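Local atomic coordinates of hypothetical Protein TTHB210 (Thermus thermophilus, PDB entry 3VG8), a protein that is of unknown function, is controlled by a sigma-E/anti-sigma-E regulatory system, and assembles into a homodecamer. Residues Leu42-Phe47 and His96-Leu101. The protein carries 1 engineered substitution. Numbering follows the deposited sequence.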
loop_
_atom_site.group_PDB
_atom_site.type_symbol
_atom_site.label_atom_id
_atom_site.label_comp_id
_atom_site.label_asym_id
_atom_site.label_seq_id
_atom_site.Cartn_x
_atom_site.Cartn_y
_atom_site.Cartn_z
ATOM N N LEU F 42 -26.619 15.009 14.731
ATOM C CA LEU F 42 -27.377 13.763 14.691
ATOM C C LEU F 42 -26.652 12.773 13.766
ATOM O O LEU F 42 -26.454 13.037 12.581
ATOM C CB LEU F 42 -28.782 14.013 14.166
ATOM C CG LEU F 42 -29.652 12.763 13.976
ATOM C CD1 LEU F 42 -29.876 12.064 15.310
ATOM C CD2 LEU F 42 -31.000 13.183 13.350
ATOM N N VAL F 43 -26.270 11.634 14.327
ATOM C CA VAL F 43 -25.543 10.591 13.605
ATOM C C VAL F 43 -26.454 9.509 13.018
ATOM O O VAL F 43 -26.240 9.039 11.886
ATOM C CB VAL F 43 -24.507 9.918 14.557
ATOM C CG1 VAL F 43 -23.743 8.812 13.845
ATOM C CG2 VAL F 43 -23.514 10.972 15.042
ATOM N N LYS F 44 -27.470 9.115 13.776
ATOM C CA LYS F 44 -28.366 8.060 13.309
ATOM C C LYS F 44 -29.691 7.990 14.033
ATOM O O LYS F 44 -29.835 8.507 15.127
ATOM C CB LYS F 44 -27.677 6.692 13.379
ATOM C CG LYS F 44 -27.230 6.228 14.777
ATOM C CD LYS F 44 -26.549 4.848 14.672
ATOM C CE LYS F 44 -25.804 4.421 15.928
ATOM N NZ LYS F 44 -25.016 3.150 15.719
ATOM N N VAL F 45 -30.642 7.329 13.377
ATOM C CA VAL F 45 -32.010 7.129 13.833
ATOM C C VAL F 45 -32.175 5.617 14.042
ATOM O O VAL F 45 -32.050 4.829 13.095
ATOM C CB VAL F 45 -32.961 7.628 12.741
ATOM C CG1 VAL F 45 -34.398 7.410 13.143
ATOM C CG2 VAL F 45 -32.687 9.101 12.494
ATOM N N VAL F 46 -32.463 5.209 15.275
ATOM C CA VAL F 46 -32.544 3.786 15.598
ATOM C C VAL F 46 -33.920 3.242 16.028
ATOM O O VAL F 46 -34.466 3.680 17.031
ATOM C CB VAL F 46 -31.523 3.459 16.721
ATOM C CG1 VAL F 46 -31.505 1.972 17.020
ATOM C CG2 VAL F 46 -30.138 3.931 16.322
ATOM N N PHE F 47 -34.468 2.303 15.259
ATOM C CA PHE F 47 -35.743 1.662 15.605
ATOM C C PHE F 47 -35.425 0.360 16.345
ATOM O O PHE F 47 -34.533 -0.383 15.947
ATOM C CB PHE F 47 -36.558 1.328 14.350
ATOM C CG PHE F 47 -37.004 2.527 13.594
ATOM C CD1 PHE F 47 -36.193 3.096 12.625
ATOM C CD2 PHE F 47 -38.215 3.143 13.902
ATOM C CE1 PHE F 47 -36.578 4.258 11.978
ATOM C CE2 PHE F 47 -38.604 4.303 13.259
ATOM C CZ PHE F 47 -37.783 4.860 12.297
ATOM N N HIS F 96 -31.825 -3.720 16.037
ATOM C CA HIS F 96 -31.735 -2.275 16.001
ATOM C C HIS F 96 -31.718 -1.961 14.527
ATOM O O HIS F 96 -30.811 -2.377 13.829
ATOM C CB HIS F 96 -30.420 -1.780 16.622
ATOM C CG HIS F 96 -30.379 -1.849 18.115
ATOM N ND1 HIS F 96 -30.681 -2.994 18.822
ATOM C CD2 HIS F 96 -30.022 -0.923 19.038
ATOM C CE1 HIS F 96 -30.511 -2.772 20.114
ATOM N NE2 HIS F 96 -30.112 -1.523 20.271
ATOM N N ILE F 97 -32.718 -1.250 14.037
ATOM C CA ILE F 97 -32.722 -0.901 12.633
ATOM C C ILE F 97 -32.278 0.554 12.637
ATOM O O ILE F 97 -32.963 1.444 13.155
ATOM C CB ILE F 97 -34.122 -1.053 12.018
ATOM C CG1 ILE F 97 -34.693 -2.437 12.352
ATOM C CG2 ILE F 97 -34.036 -0.897 10.524
ATOM C CD1 ILE F 97 -33.891 -3.574 11.780
ATOM N N GLU F 98 -31.117 0.784 12.052
ATOM C CA GLU F 98 -30.516 2.095 12.057
ATOM C C GLU F 98 -30.420 2.792 10.698
ATOM O O GLU F 98 -29.969 2.210 9.710
ATOM C CB GLU F 98 -29.108 1.987 12.673
ATOM C CG GLU F 98 -28.953 0.917 13.756
ATOM C CD GLU F 98 -27.638 1.048 14.535
ATOM O OE1 GLU F 98 -26.566 1.184 13.906
ATOM O OE2 GLU F 98 -27.686 1.014 15.785
ATOM N N LEU F 99 -30.864 4.041 10.681
ATOM C CA LEU F 99 -30.791 4.902 9.502
ATOM C C LEU F 99 -29.613 5.823 9.845
ATOM O O LEU F 99 -29.749 6.713 10.678
ATOM C CB LEU F 99 -32.086 5.707 9.358
ATOM C CG LEU F 99 -33.210 5.010 8.582
ATOM C CD1 LEU F 99 -33.533 3.683 9.235
ATOM C CD2 LEU F 99 -34.446 5.911 8.522
ATOM N N VAL F 100 -28.468 5.594 9.208
ATOM C CA VAL F 100 -27.246 6.341 9.494
ATOM C C VAL F 100 -27.031 7.493 8.524
ATOM O O VAL F 100 -27.047 7.315 7.330
ATOM C CB VAL F 100 -26.024 5.376 9.501
ATOM C CG1 VAL F 100 -24.806 6.073 10.109
ATOM C CG2 VAL F 100 -26.373 4.101 10.307
ATOM N N LEU F 101 -26.817 8.682 9.064
ATOM C CA LEU F 101 -26.694 9.877 8.255
ATOM C C LEU F 101 -25.287 10.288 7.834
ATOM O O LEU F 101 -25.106 11.377 7.297
ATOM C CB LEU F 101 -27.402 11.023 8.985
ATOM C CG LEU F 101 -28.658 10.532 9.738
ATOM C CD1 LEU F 101 -29.337 11.709 10.419
ATOM C CD2 LEU F 101 -29.634 9.851 8.769
#
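Lys44 starts beside its non-hydrogen-bonded partner Val100 and meets, on the same face, the carboxylate of Glu98, two residues back along the other strand. CB sits 3.4 Å from Leu99 O and near Val100 CA. CG falls between the backbone N and the carbonyl carbon (chi1 61°), and from there the extended chain rises off the sheet, and Glu98 leans in to meet its end. CD passes 3.7 Å from Glu98 OE1, CE lies about equally far from both carboxylate oxygens, and NZ closes a salt bridge to Glu98 OE1 at 3.1 Å, coming from above the carboxylate plane; its bond to OE2 is weak. The ammonium has a second salt bridge to Glu107 of helix 104-110, and OE1 also takes a hydrogen bond from Asn80, so this buried polar group is held from three strands and a helix. With an alanine at Glu98, the Lys44 ammonium would probably lose one of its two carboxylate partners and Asn80 ND2 the OE1 it donates to. Strand 42-50 is central in a five-stranded antiparallel sheet and 94-100 lies beside it; a classic beta bulge puts Val43 and Lys44 both opposite Ala35. Paired backbone bonds join Val45 with Leu99 and Phe47 with Ile97; beyond them Leu101 N meets Val43 O at 2.9 Å. Beside Glu98, Val46 turns CG2 to OE2 and CG1 to His96 CD2 (3.8 Å). The other face is apolar: Val45 CB packs on Leu99 CB, while Leu99 CD1 meets the Phe47 ring at its edge, 4.1 Å from CE1. There Ile97 and Leu99 touch their own counterparts in a second subunit.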